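Local coordinates for protein PlaB phospholipase (Legionella pneumophila, PDB 6ZTI) that acts as a phospholipase linked to virulence, with an alpha/beta-hydrolase domain and an activity controlled by tetramerization that NAD(H) mediates, at residues B[24-29]-B[57-63]; B[62-68]-B[157-162]; B[357-363]-B[414-420]; B[428-434]-B[459-464]. All coordinates share one frame; numbering follows the deposited sequence.

Contact 1 (B[24-29]-B[57-63])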
# COMPACT_ATOMS: atom_id res chain seq x y z
N TRP B 24 -10.35 23.06 -14.36
CA TRP B 24 -9.34 22.02 -14.45
C TRP B 24 -9.51 21.20 -15.72
O TRP B 24 -10.60 21.12 -16.30
CB TRP B 24 -9.37 21.10 -13.22
CG TRP B 24 -10.69 20.46 -12.87
CD1 TRP B 24 -11.89 21.08 -12.61
CD2 TRP B 24 -10.93 19.06 -12.67
NE1 TRP B 24 -12.85 20.16 -12.29
CE2 TRP B 24 -12.29 18.91 -12.32
CE3 TRP B 24 -10.14 17.92 -12.76
CZ2 TRP B 24 -12.87 17.67 -12.06
CZ3 TRP B 24 -10.71 16.68 -12.51
CH2 TRP B 24 -12.06 16.57 -12.17
N SER B 25 -8.41 20.59 -16.16
CA SER B 25 -8.33 19.77 -17.37
C SER B 25 -8.56 20.57 -18.65
O SER B 25 -8.75 19.98 -19.72
CB SER B 25 -9.31 18.60 -17.31
OG SER B 25 -8.87 17.63 -16.37
N VAL B 26 -8.51 21.90 -18.58
CA VAL B 26 -8.74 22.75 -19.75
C VAL B 26 -7.47 22.85 -20.57
O VAL B 26 -6.37 23.03 -20.04
CB VAL B 26 -9.22 24.14 -19.29
CG1 VAL B 26 -9.21 25.12 -20.43
CG2 VAL B 26 -10.61 24.04 -18.69
N THR B 27 -7.61 22.75 -21.90
CA THR B 27 -6.47 22.87 -22.81
C THR B 27 -6.69 23.91 -23.90
O THR B 27 -5.89 23.96 -24.85
CB THR B 27 -6.13 21.53 -23.46
OG1 THR B 27 -7.23 21.09 -24.27
CG2 THR B 27 -5.81 20.48 -22.40
N HIS B 28 -7.72 24.74 -23.80
CA HIS B 28 -8.07 25.67 -24.87
C HIS B 28 -8.94 26.76 -24.27
O HIS B 28 -9.88 26.46 -23.53
CB HIS B 28 -8.79 24.93 -25.99
CG HIS B 28 -8.80 25.65 -27.30
ND1 HIS B 28 -9.23 26.96 -27.42
CD2 HIS B 28 -8.47 25.25 -28.55
CE1 HIS B 28 -9.14 27.33 -28.68
NE2 HIS B 28 -8.68 26.31 -29.39
N THR B 29 -8.63 28.02 -24.59
CA THR B 29 -9.34 29.16 -24.00
C THR B 29 -10.72 29.37 -24.59
O THR B 29 -11.44 30.27 -24.14
CB THR B 29 -8.51 30.45 -24.15
OG1 THR B 29 -8.02 30.56 -25.49
CG2 THR B 29 -7.34 30.46 -23.17
N LEU B 57 -7.69 37.07 -21.01
CA LEU B 57 -7.91 35.65 -20.88
C LEU B 57 -6.78 35.06 -20.05
O LEU B 57 -5.60 35.19 -20.41
CB LEU B 57 -8.00 34.99 -22.26
CG LEU B 57 -9.05 35.55 -23.21
CD1 LEU B 57 -9.14 34.65 -24.44
CD2 LEU B 57 -10.41 35.69 -22.53
N GLY B 58 -7.13 34.46 -18.91
CA GLY B 58 -6.16 33.70 -18.15
C GLY B 58 -5.99 32.31 -18.74
O GLY B 58 -6.92 31.73 -19.31
N ARG B 59 -4.76 31.79 -18.66
CA ARG B 59 -4.48 30.40 -19.02
C ARG B 59 -3.44 29.87 -18.04
O ARG B 59 -2.36 30.45 -17.90
CB ARG B 59 -4.02 30.27 -20.47
CG ARG B 59 -2.69 30.93 -20.82
CD ARG B 59 -2.44 30.85 -22.33
NE ARG B 59 -1.08 31.25 -22.66
CZ ARG B 59 -0.68 32.52 -22.79
NH1 ARG B 59 -1.54 33.51 -22.61
NH2 ARG B 59 0.58 32.79 -23.09
N TYR B 60 -3.79 28.78 -17.36
CA TYR B 60 -2.90 28.12 -16.42
C TYR B 60 -2.88 26.63 -16.72
O TYR B 60 -3.71 26.11 -17.48
CB TYR B 60 -3.30 28.40 -14.95
CG TYR B 60 -4.63 27.82 -14.50
CD1 TYR B 60 -4.72 26.52 -14.03
CD2 TYR B 60 -5.79 28.59 -14.51
CE1 TYR B 60 -5.93 25.99 -13.61
CE2 TYR B 60 -7.01 28.06 -14.08
CZ TYR B 60 -7.07 26.77 -13.64
OH TYR B 60 -8.27 26.24 -13.22
N ILE B 61 -1.91 25.95 -16.12
CA ILE B 61 -1.63 24.55 -16.43
C ILE B 61 -2.27 23.69 -15.36
O ILE B 61 -1.85 23.69 -14.20
CB ILE B 61 -0.12 24.29 -16.51
CG1 ILE B 61 0.53 25.26 -17.50
CG2 ILE B 61 0.13 22.84 -16.90
CD1 ILE B 61 0.01 25.14 -18.91
N SER B 62 -3.27 22.91 -15.77
CA SER B 62 -4.00 22.02 -14.88
C SER B 62 -3.70 20.56 -15.14
O SER B 62 -4.31 19.69 -14.51
CB SER B 62 -5.51 22.27 -15.04
OG SER B 62 -5.86 22.31 -16.42
N PHE B 63 -2.80 20.26 -16.07
CA PHE B 63 -2.53 18.88 -16.47
C PHE B 63 -1.09 18.46 -16.18
O PHE B 63 -0.58 17.53 -16.82
CB PHE B 63 -2.86 18.71 -17.95
CG PHE B 63 -2.35 19.83 -18.81
CD1 PHE B 63 -1.03 19.85 -19.22
CD2 PHE B 63 -3.19 20.86 -19.21
CE1 PHE B 63 -0.54 20.88 -20.00
CE2 PHE B 63 -2.71 21.90 -20.00
CZ PHE B 63 -1.38 21.91 -20.39

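Contact 2 (B[62-68]-B[157-162])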
# COMPACT_ATOMS: atom_id res chain seq x y z
N SER B 62 -3.27 22.91 -15.77
CA SER B 62 -4.00 22.02 -14.88
C SER B 62 -3.70 20.56 -15.14
O SER B 62 -4.31 19.69 -14.51
CB SER B 62 -5.51 22.27 -15.04
OG SER B 62 -5.86 22.31 -16.42
N PHE B 63 -2.80 20.26 -16.07
CA PHE B 63 -2.53 18.88 -16.47
C PHE B 63 -1.09 18.46 -16.18
O PHE B 63 -0.58 17.53 -16.82
CB PHE B 63 -2.86 18.71 -17.95
CG PHE B 63 -2.35 19.83 -18.81
CD1 PHE B 63 -1.03 19.85 -19.22
CD2 PHE B 63 -3.19 20.86 -19.21
CE1 PHE B 63 -0.54 20.88 -20.00
CE2 PHE B 63 -2.71 21.90 -20.00
CZ PHE B 63 -1.38 21.91 -20.39
N ASP B 64 -0.42 19.11 -15.23
CA ASP B 64 0.93 18.75 -14.80
C ASP B 64 0.86 18.20 -13.38
O ASP B 64 0.42 18.90 -12.46
CB ASP B 64 1.85 19.97 -14.86
CG ASP B 64 3.27 19.67 -14.42
OD1 ASP B 64 3.47 18.85 -13.49
OD2 ASP B 64 4.20 20.25 -15.01
N ASP B 65 1.32 16.97 -13.20
CA ASP B 65 1.20 16.31 -11.90
C ASP B 65 2.04 16.95 -10.80
O ASP B 65 1.79 16.67 -9.62
CB ASP B 65 1.58 14.83 -12.02
CG ASP B 65 0.48 13.99 -12.64
OD1 ASP B 65 -0.71 14.38 -12.54
OD2 ASP B 65 0.80 12.94 -13.23
N THR B 66 3.00 17.81 -11.13
CA THR B 66 3.83 18.44 -10.10
C THR B 66 3.30 19.80 -9.65
O THR B 66 3.71 20.28 -8.59
CB THR B 66 5.26 18.61 -10.61
OG1 THR B 66 5.31 19.59 -11.65
CG2 THR B 66 5.79 17.29 -11.15
N VAL B 67 2.37 20.39 -10.39
CA VAL B 67 1.89 21.74 -10.11
C VAL B 67 0.80 21.68 -9.05
O VAL B 67 -0.12 20.85 -9.13
CB VAL B 67 1.39 22.42 -11.40
CG1 VAL B 67 0.77 23.77 -11.10
CG2 VAL B 67 2.54 22.54 -12.39
N THR B 68 0.90 22.55 -8.05
CA THR B 68 -0.06 22.62 -6.95
C THR B 68 -0.91 23.88 -7.05
O THR B 68 -0.59 24.83 -7.78
CB THR B 68 0.67 22.60 -5.60
OG1 THR B 68 1.34 23.85 -5.40
CG2 THR B 68 1.69 21.45 -5.53
N GLU B 157 -5.33 12.79 -17.47
CA GLU B 157 -5.44 14.20 -17.85
C GLU B 157 -5.13 15.14 -16.68
O GLU B 157 -4.11 15.83 -16.70
CB GLU B 157 -6.84 14.50 -18.42
CG GLU B 157 -7.13 15.99 -18.61
CD GLU B 157 -6.77 16.51 -20.00
OE1 GLU B 157 -7.71 16.86 -20.76
OE2 GLU B 157 -5.57 16.59 -20.34
N PRO B 158 -5.99 15.16 -15.66
CA PRO B 158 -5.84 16.17 -14.61
C PRO B 158 -4.63 15.90 -13.73
O PRO B 158 -4.19 14.76 -13.56
CB PRO B 158 -7.15 16.05 -13.81
CG PRO B 158 -7.75 14.72 -14.17
CD PRO B 158 -6.93 14.09 -15.27
N GLY B 159 -4.09 16.99 -13.18
CA GLY B 159 -2.88 16.90 -12.37
C GLY B 159 -3.17 16.38 -10.97
O GLY B 159 -4.11 16.80 -10.29
N LYS B 160 -2.31 15.47 -10.51
CA LYS B 160 -2.59 14.76 -9.27
C LYS B 160 -2.65 15.70 -8.09
O LYS B 160 -3.47 15.52 -7.18
CB LYS B 160 -1.54 13.67 -9.03
CG LYS B 160 -1.94 12.67 -7.95
CD LYS B 160 -1.43 13.07 -6.58
CE LYS B 160 -1.89 12.11 -5.50
NZ LYS B 160 -1.34 12.48 -4.16
N CYS B 161 -1.79 16.72 -8.06
CA CYS B 161 -1.76 17.59 -6.89
C CYS B 161 -3.00 18.47 -6.81
O CYS B 161 -3.48 18.76 -5.71
CB CYS B 161 -0.50 18.45 -6.89
SG CYS B 161 1.00 17.49 -6.51
N VAL B 162 -3.53 18.90 -7.95
CA VAL B 162 -4.79 19.62 -7.91
C VAL B 162 -5.94 18.71 -7.50
O VAL B 162 -6.90 19.15 -6.86
CB VAL B 162 -5.06 20.28 -9.28
CG1 VAL B 162 -6.46 20.93 -9.27
CG2 VAL B 162 -3.97 21.30 -9.60

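Contact 3 (B[357-363]-B[414-420]). With SND (thionicotinamide-adenine-dinucleotide), chain O.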
# COMPACT_ATOMS: atom_id res chain seq x y z
N ASP B 357 -10.20 5.57 13.11
CA ASP B 357 -11.00 4.39 13.46
C ASP B 357 -12.21 4.83 14.27
O ASP B 357 -12.11 5.03 15.49
CB ASP B 357 -10.18 3.38 14.25
CG ASP B 357 -8.90 2.98 13.53
OD1 ASP B 357 -8.97 2.57 12.35
OD2 ASP B 357 -7.82 3.07 14.16
N TYR B 358 -13.36 4.97 13.62
CA TYR B 358 -14.55 5.52 14.27
C TYR B 358 -15.79 5.17 13.46
O TYR B 358 -15.72 4.94 12.25
CB TYR B 358 -14.45 7.04 14.42
CG TYR B 358 -14.33 7.70 13.08
CD1 TYR B 358 -13.09 7.89 12.50
CD2 TYR B 358 -15.46 8.07 12.36
CE1 TYR B 358 -12.98 8.47 11.24
CE2 TYR B 358 -15.36 8.64 11.11
CZ TYR B 358 -14.12 8.83 10.56
OH TYR B 358 -14.00 9.40 9.32
N ASP B 359 -16.92 5.13 14.16
CA ASP B 359 -18.25 5.08 13.56
C ASP B 359 -18.97 6.39 13.86
O ASP B 359 -19.04 6.81 15.02
CB ASP B 359 -19.07 3.92 14.14
CG ASP B 359 -18.53 2.55 13.75
OD1 ASP B 359 -18.12 2.37 12.58
OD2 ASP B 359 -18.55 1.65 14.62
N LEU B 360 -19.54 7.00 12.82
CA LEU B 360 -20.23 8.27 12.93
C LEU B 360 -21.69 8.11 12.53
O LEU B 360 -22.00 7.65 11.43
CB LEU B 360 -19.56 9.33 12.05
CG LEU B 360 -20.03 10.76 12.28
CD1 LEU B 360 -18.91 11.71 11.96
CD2 LEU B 360 -21.27 11.08 11.43
N TYR B 361 -22.58 8.54 13.42
CA TYR B 361 -24.01 8.36 13.26
C TYR B 361 -24.72 9.70 13.25
O TYR B 361 -24.46 10.54 14.11
CB TYR B 361 -24.60 7.53 14.39
CG TYR B 361 -24.04 6.15 14.52
CD1 TYR B 361 -22.95 5.91 15.33
CD2 TYR B 361 -24.61 5.08 13.85
CE1 TYR B 361 -22.44 4.65 15.46
CE2 TYR B 361 -24.11 3.82 13.98
CZ TYR B 361 -23.03 3.61 14.79
OH TYR B 361 -22.51 2.35 14.92
N LEU B 362 -25.60 9.87 12.29
CA LEU B 362 -26.70 10.81 12.42
C LEU B 362 -27.77 10.21 13.33
O LEU B 362 -27.99 8.99 13.32
CB LEU B 362 -27.30 11.13 11.05
CG LEU B 362 -26.53 12.00 10.05
CD1 LEU B 362 -26.81 13.47 10.27
CD2 LEU B 362 -25.06 11.75 10.11
N THR B 363 -28.44 11.05 14.10
CA THR B 363 -29.51 10.59 14.98
C THR B 363 -30.70 11.53 14.85
O THR B 363 -30.55 12.71 14.52
CB THR B 363 -29.06 10.54 16.42
OG1 THR B 363 -28.67 11.85 16.84
CG2 THR B 363 -27.89 9.57 16.60
N GLY B 414 -29.15 14.98 15.51
CA GLY B 414 -27.93 14.92 16.27
C GLY B 414 -26.85 14.09 15.61
O GLY B 414 -27.05 13.50 14.55
N PHE B 415 -25.68 14.08 16.26
CA PHE B 415 -24.55 13.25 15.88
C PHE B 415 -24.16 12.36 17.05
O PHE B 415 -24.24 12.76 18.21
CB PHE B 415 -23.30 14.07 15.52
CG PHE B 415 -23.51 15.06 14.44
CD1 PHE B 415 -24.15 14.71 13.28
CD2 PHE B 415 -23.03 16.35 14.58
CE1 PHE B 415 -24.32 15.63 12.27
CE2 PHE B 415 -23.21 17.27 13.57
CZ PHE B 415 -23.86 16.91 12.43
N ARG B 416 -23.69 11.16 16.73
CA ARG B 416 -23.02 10.31 17.69
C ARG B 416 -21.75 9.79 17.04
O ARG B 416 -21.78 9.31 15.90
CB ARG B 416 -23.92 9.16 18.15
CG ARG B 416 -23.18 8.10 18.93
CD ARG B 416 -24.12 7.05 19.55
NE ARG B 416 -24.58 7.44 20.89
CZ ARG B 416 -24.95 6.60 21.86
NH1 ARG B 416 -24.91 5.28 21.66
NH2 ARG B 416 -25.34 7.07 23.04
N VAL B 417 -20.63 9.93 17.74
CA VAL B 417 -19.32 9.51 17.26
C VAL B 417 -18.78 8.49 18.25
O VAL B 417 -18.64 8.79 19.44
CB VAL B 417 -18.34 10.68 17.12
CG1 VAL B 417 -16.98 10.15 16.69
CG2 VAL B 417 -18.86 11.68 16.12
N LYS B 418 -18.48 7.31 17.74
CA LYS B 418 -17.84 6.24 18.51
C LYS B 418 -16.45 6.04 17.91
O LYS B 418 -16.32 5.54 16.80
CB LYS B 418 -18.69 4.97 18.42
CG LYS B 418 -18.22 3.80 19.28
CD LYS B 418 -19.11 2.59 19.02
CE LYS B 418 -18.60 1.34 19.74
NZ LYS B 418 -18.91 0.08 19.00
N ALA B 419 -15.42 6.45 18.65
CA ALA B 419 -14.05 6.26 18.20
C ALA B 419 -13.47 5.04 18.90
O ALA B 419 -13.94 4.65 19.97
CB ALA B 419 -13.20 7.50 18.47
N TYR B 420 -12.48 4.42 18.27
CA TYR B 420 -11.88 3.20 18.80
C TYR B 420 -10.40 3.42 19.03
O TYR B 420 -9.77 4.20 18.31
CB TYR B 420 -12.08 2.00 17.86
CG TYR B 420 -13.53 1.74 17.57
CD1 TYR B 420 -14.28 0.89 18.36
CD2 TYR B 420 -14.16 2.39 16.51
CE1 TYR B 420 -15.62 0.69 18.10
CE2 TYR B 420 -15.48 2.18 16.25
CZ TYR B 420 -16.21 1.34 17.03
OH TYR B 420 -17.53 1.16 16.75
PA SND O . -17.85 3.47 1.39
O1A SND O . -17.39 4.08 0.12
O2A SND O . -19.34 3.63 1.68
O5B SND O . -17.06 4.05 2.69
C5B SND O . -15.65 4.30 2.56
C4B SND O . -15.01 4.35 3.92
O4B SND O . -15.66 5.37 4.73
C3B SND O . -15.09 3.06 4.73
O3B SND O . -13.89 2.85 5.46
C2B SND O . -16.28 3.32 5.65
O2B SND O . -16.24 2.57 6.86
C1B SND O . -16.07 4.80 5.95
N9A SND O . -17.28 5.48 6.39
C8A SND O . -18.38 5.78 5.62
N7A SND O . -19.39 6.26 6.30
C5A SND O . -18.93 6.28 7.61
C6A SND O . -19.54 6.62 8.83
N6A SND O . -20.78 7.11 8.91
N1A SND O . -18.83 6.46 9.96
C2A SND O . -17.57 6.02 9.87
N3A SND O . -16.87 5.69 8.78
C4A SND O . -17.62 5.82 7.68
O3 SND O . -17.54 1.92 1.41
PN SND O . -17.58 0.72 2.46
O1N SND O . -18.59 1.02 3.50
O2N SND O . -16.19 0.43 2.87
O5D SND O . -18.13 -0.41 1.46
C5D SND O . -17.22 -1.22 0.68
C4D SND O . -17.81 -1.55 -0.68
O4D SND O . -19.15 -2.08 -0.53
C3D SND O . -17.96 -0.38 -1.66
O3D SND O . -17.86 -0.86 -3.01
C2D SND O . -19.37 0.11 -1.35
O2D SND O . -19.94 0.85 -2.42
C1D SND O . -20.07 -1.23 -1.16
N1N SND O . -21.28 -1.06 -0.24
C2N SND O . -21.05 -1.09 1.09
C3N SND O . -22.10 -1.01 1.97
C7N SND O . -21.87 -1.16 3.44
S7N SND O . -22.80 -2.19 4.35
N7N SND O . -20.86 -0.48 3.95
C4N SND O . -23.39 -0.88 1.47
C5N SND O . -23.59 -0.83 0.10
C6N SND O . -22.52 -0.92 -0.75
O HOH W 1 -27.21 12.25 19.04

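Contact 4 (B[428-434]-B[459-464])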
# COMPACT_ATOMS: atom_id res chain seq x y z
N LEU B 428 -5.18 0.83 26.65
CA LEU B 428 -4.93 1.74 27.75
C LEU B 428 -5.07 3.21 27.35
O LEU B 428 -5.18 4.07 28.23
CB LEU B 428 -3.53 1.47 28.31
CG LEU B 428 -3.45 0.11 29.03
CD1 LEU B 428 -2.02 -0.24 29.37
CD2 LEU B 428 -4.31 0.10 30.29
N ALA B 429 -5.07 3.50 26.05
CA ALA B 429 -5.44 4.81 25.51
C ALA B 429 -6.70 4.62 24.68
O ALA B 429 -6.72 3.80 23.76
CB ALA B 429 -4.30 5.39 24.66
N TYR B 430 -7.76 5.36 25.00
CA TYR B 430 -9.06 5.10 24.41
C TYR B 430 -9.89 6.38 24.43
O TYR B 430 -9.49 7.40 24.99
CB TYR B 430 -9.79 3.97 25.16
CG TYR B 430 -10.07 4.33 26.58
CD1 TYR B 430 -9.07 4.24 27.54
CD2 TYR B 430 -11.31 4.79 26.97
CE1 TYR B 430 -9.31 4.59 28.85
CE2 TYR B 430 -11.56 5.14 28.28
CZ TYR B 430 -10.56 5.04 29.22
OH TYR B 430 -10.81 5.39 30.53
N TYR B 431 -11.08 6.30 23.84
CA TYR B 431 -11.96 7.44 23.64
C TYR B 431 -13.36 7.11 24.12
O TYR B 431 -13.86 6.00 23.91
CB TYR B 431 -12.03 7.84 22.15
CG TYR B 431 -10.70 8.25 21.59
CD1 TYR B 431 -10.23 9.54 21.76
CD2 TYR B 431 -9.92 7.35 20.91
CE1 TYR B 431 -8.99 9.92 21.26
CE2 TYR B 431 -8.69 7.71 20.41
CZ TYR B 431 -8.23 9.00 20.59
OH TYR B 431 -7.00 9.35 20.08
N ARG B 432 -14.00 8.10 24.74
CA ARG B 432 -15.38 7.99 25.17
C ARG B 432 -16.29 8.50 24.07
O ARG B 432 -15.98 9.49 23.40
CB ARG B 432 -15.61 8.80 26.45
CG ARG B 432 -16.87 8.46 27.18
CD ARG B 432 -17.00 9.26 28.47
NE ARG B 432 -16.61 8.48 29.65
CZ ARG B 432 -16.50 8.99 30.87
NH1 ARG B 432 -16.73 10.28 31.09
NH2 ARG B 432 -16.15 8.21 31.88
N LEU B 433 -17.42 7.83 23.88
CA LEU B 433 -18.42 8.22 22.88
C LEU B 433 -18.83 9.68 23.06
O LEU B 433 -18.89 10.20 24.17
CB LEU B 433 -19.61 7.28 23.03
CG LEU B 433 -20.92 7.42 22.28
CD1 LEU B 433 -21.68 6.10 22.44
CD2 LEU B 433 -21.73 8.57 22.83
N LEU B 434 -19.10 10.36 21.95
CA LEU B 434 -19.61 11.73 21.97
C LEU B 434 -21.00 11.75 21.35
O LEU B 434 -21.21 11.14 20.29
CB LEU B 434 -18.68 12.69 21.24
CG LEU B 434 -19.14 14.14 21.16
CD1 LEU B 434 -17.94 15.06 21.18
CD2 LEU B 434 -19.95 14.40 19.93
N LEU B 459 -12.32 14.85 20.29
CA LEU B 459 -12.51 13.96 21.43
C LEU B 459 -11.34 14.06 22.40
O LEU B 459 -10.22 14.40 22.01
CB LEU B 459 -12.66 12.51 20.96
CG LEU B 459 -13.76 12.20 19.94
CD1 LEU B 459 -13.87 10.72 19.73
CD2 LEU B 459 -15.09 12.75 20.41
N GLN B 460 -11.61 13.73 23.66
CA GLN B 460 -10.57 13.68 24.68
C GLN B 460 -9.89 12.32 24.62
O GLN B 460 -10.55 11.28 24.63
CB GLN B 460 -11.14 13.90 26.08
CG GLN B 460 -11.53 15.33 26.40
CD GLN B 460 -12.05 15.48 27.81
OE1 GLN B 460 -12.77 14.61 28.31
NE2 GLN B 460 -11.70 16.58 28.46
N ARG B 461 -8.57 12.33 24.53
CA ARG B 461 -7.79 11.09 24.59
C ARG B 461 -7.63 10.71 26.05
O ARG B 461 -7.02 11.44 26.84
CB ARG B 461 -6.46 11.28 23.89
CG ARG B 461 -5.64 10.00 23.77
CD ARG B 461 -4.39 10.24 22.96
NE ARG B 461 -3.50 9.09 22.94
CZ ARG B 461 -3.63 8.06 22.10
NH1 ARG B 461 -4.62 8.01 21.23
NH2 ARG B 461 -2.76 7.06 22.15
N ARG B 462 -8.24 9.60 26.44
CA ARG B 462 -8.18 9.13 27.82
C ARG B 462 -7.04 8.13 27.94
O ARG B 462 -6.93 7.21 27.13
CB ARG B 462 -9.51 8.48 28.21
CG ARG B 462 -10.72 9.39 27.98
CD ARG B 462 -12.01 8.66 28.29
NE ARG B 462 -12.10 8.25 29.69
CZ ARG B 462 -12.63 8.99 30.66
NH1 ARG B 462 -13.12 10.20 30.40
NH2 ARG B 462 -12.66 8.52 31.90
N VAL B 463 -6.19 8.31 28.94
CA VAL B 463 -5.04 7.44 29.17
C VAL B 463 -5.16 6.89 30.58
O VAL B 463 -5.21 7.65 31.56
CB VAL B 463 -3.71 8.18 28.98
CG1 VAL B 463 -2.52 7.24 29.20
CG2 VAL B 463 -3.64 8.81 27.60
N ASP B 464 -5.23 5.56 30.69
CA ASP B 464 -5.35 4.91 31.98
C ASP B 464 -4.06 5.06 32.79
O ASP B 464 -2.95 5.03 32.25
CB ASP B 464 -5.69 3.44 31.80
CG ASP B 464 -6.20 2.81 33.06
OD1 ASP B 464 -5.39 2.51 33.97
OD2 ASP B 464 -7.43 2.62 33.15
O HOH W 2 -8.62 4.37 31.90
O HOH W 3 -13.01 10.58 25.21

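Contact 1 (B[24-29]-B[57-63])
S62 meets the loop at W24 to V26. The hydroxyl S62 OG lies 3.1 Å from S25 N, with V26 N slightly farther off, and S62 CB sits 3.9 Å from W24 CA. With chi1 at 47°, OG lies between the backbone N and the carbonyl carbon of S62, a rotation that faces it to those two amides. Next along, the F63 ring turns its edge to a carbonyl, CE2 lying 3.8 Å from V26 O, while the methyl CG2 of T27 approaches the ring obliquely, the two side chains crossing at about a right angle, and I61 CG2 lies over one face, toward its rim. Segment 24-29 follows strand 16-21 of the parallel alpha/beta-hydrolase sheet and passes over the end of one of its two outer strands within the chain, 55-60. At the far end T29 settles on that strand, its CG2 4.1 Å from G58 O and its CB 4.3 Å from L57 CD1. A second shell fixes these pieces. Y60 OH is hydrogen-bonded to H22 O, its ring stacks on H22, and G58 O accepts from Y32 OH. Strand residues L57 to Y60 also pair antiparallel with a strand of the second subunit, whose A477 N is hydrogen-bonded to T29 OG1.

Contact 2 (B[62-68]-B[157-162])
C161 pushes its side chain into the bend of 62-68. CB lies 3.3 Å from V67 O, SG comes equally near D65 O, and the methyl CG2 of T68 closes in at 4.0 Å from C161 CB. Beside it the D65 carboxylate reaches across to the start of the helix: OD1 accepts from K160 N at 2.8 Å, met on its anti side and 28° out of the carboxylate plane. With chi1 at -78°, CG lies beside the backbone N, which sends OD1 toward the helix start; the D65 and K160 side chains cross at about a right angle, and OD1 also lies against G159 CA. Negative charge at this helix end probably suits the helix dipole. One residue earlier G159 N donates to S62 O, and the CB of F63 rests 3.4 Å from E157 O. The bend is braced from within. D64 OD1 takes two donors, T66 N almost along its C-O axis and T66 OG1 from above the carboxylate plane, while D64 OD2 accepts from L428 N of the second subunit. V67 N closes back on D64 O. K143 adds a hydrogen bond to P158 O. The bend is thus an Asx turn within a type I beta turn, leading to T68, whose OG1 caps D71 N at the start of helix 69-89, and set against G159, N-cap of helix 160-166.

Contact 3 (B[357-363]-B[414-420])
Y420 turns the edge of its ring to the neighbouring strand, where D357 O and the D359 carboxylate lie against it. Carboxylate and ring planes stand 80° apart, and Y420 OH donates to D359 OD2 at 2.4 Å, a length short enough to be doubtful. On this face Y361 and R416 touch at their bases, CB to CB at 4.2 Å, before the arginine leads away to a salt bridge with D435. T363 OG1 fills the hollow over G414, 3.2 Å from G414 CA, where no side chain stands in its way. Strands 358-363 and 414-419 form an antiparallel ladder with a full run of backbone bonds, part of a mixed sheet. Its other face is a row of apolar bumps: L360 CG nests on V417 CG2, L362 and F415 lie side by side, L362 CD1 touching the ring edge at F415 CE1, 3.9 Å away, and Y358 CB meets A419 CB. Side chains of strands 340-349 and 452-463 pack on L360, F415, V417 and A419. The outer edge of 358-363 receives the thio-NAD adenine much as it would another strand: L360 N donates to N1A at 3.0 Å, and N6A donates to L360 O at 2.9 Å. The Y358 ring comes obliquely to C2A, its CE2 3.6 Å away, while R145 and N209 of the third subunit grip the same ligand.

Contact 4 (B[428-434]-B[459-464])
Y430 and R462 face each other as a hydrogen-bonded pair of an antiparallel ladder, where strands 429-439 and 452-463 run side by side in the mixed sheet. R462 CB sits over one face of the Y430 ring, 3.9 Å from its centroid. Beyond it the chain bends at chi3 (62°), which turns NE back to the phenol for a straight but weak bond to Y430 OH. Guanidinium and ring planes stand 53° apart. R432 stacks from the other strand, its guanidinium flat on that of R462, planes at 24° and centres 3.9 Å apart. Like charges stacked this closely would probably repel, though D240 O accepts from NH1 of both, weakly from R432, which may ease the pairing. On the opposite side of the sheet R461 is turned otherwise: NH1 donates in plane to Y431 OH at 3.0 Å, while the methyl CB of A429 lies over its guanidinium face. R461 NH2 goes on to a salt bridge with D71 of the second subunit, and Y431 OH also bonds D349. Farther along, L434 CB packs on L459 CD2. D464 OD1 is hydrogen-bonded to T484 N. A water joins Y430 OH, at 2.8 Å, to D464 OD2, at 2.5 Å.

Contacts 1 and 2 share S62 and F63, touch through S25 and W24 against E157 and P158, and lie at the edge of the parallel hydrolase sheet. Contacts 3 and 4 belong to the mixed sheet, strands 412-419 and 429-439 being neighbours, with V417 N 2.9 Å from L434 O. Contact 4 is the buried one, rich in arginine and tyrosine; the other three are partly buried. Contact 1 is mostly van der Waals contact, loop carbonyls and helix starts set the chemistry of contact 2, and a regular ladder that of contact 3, which alone holds the dinucleotide. Contacts 1, 2 and 4 meet the second subunit, where D64 and T66 of contact 2 bond its L428 and R461; contact 3 meets the third.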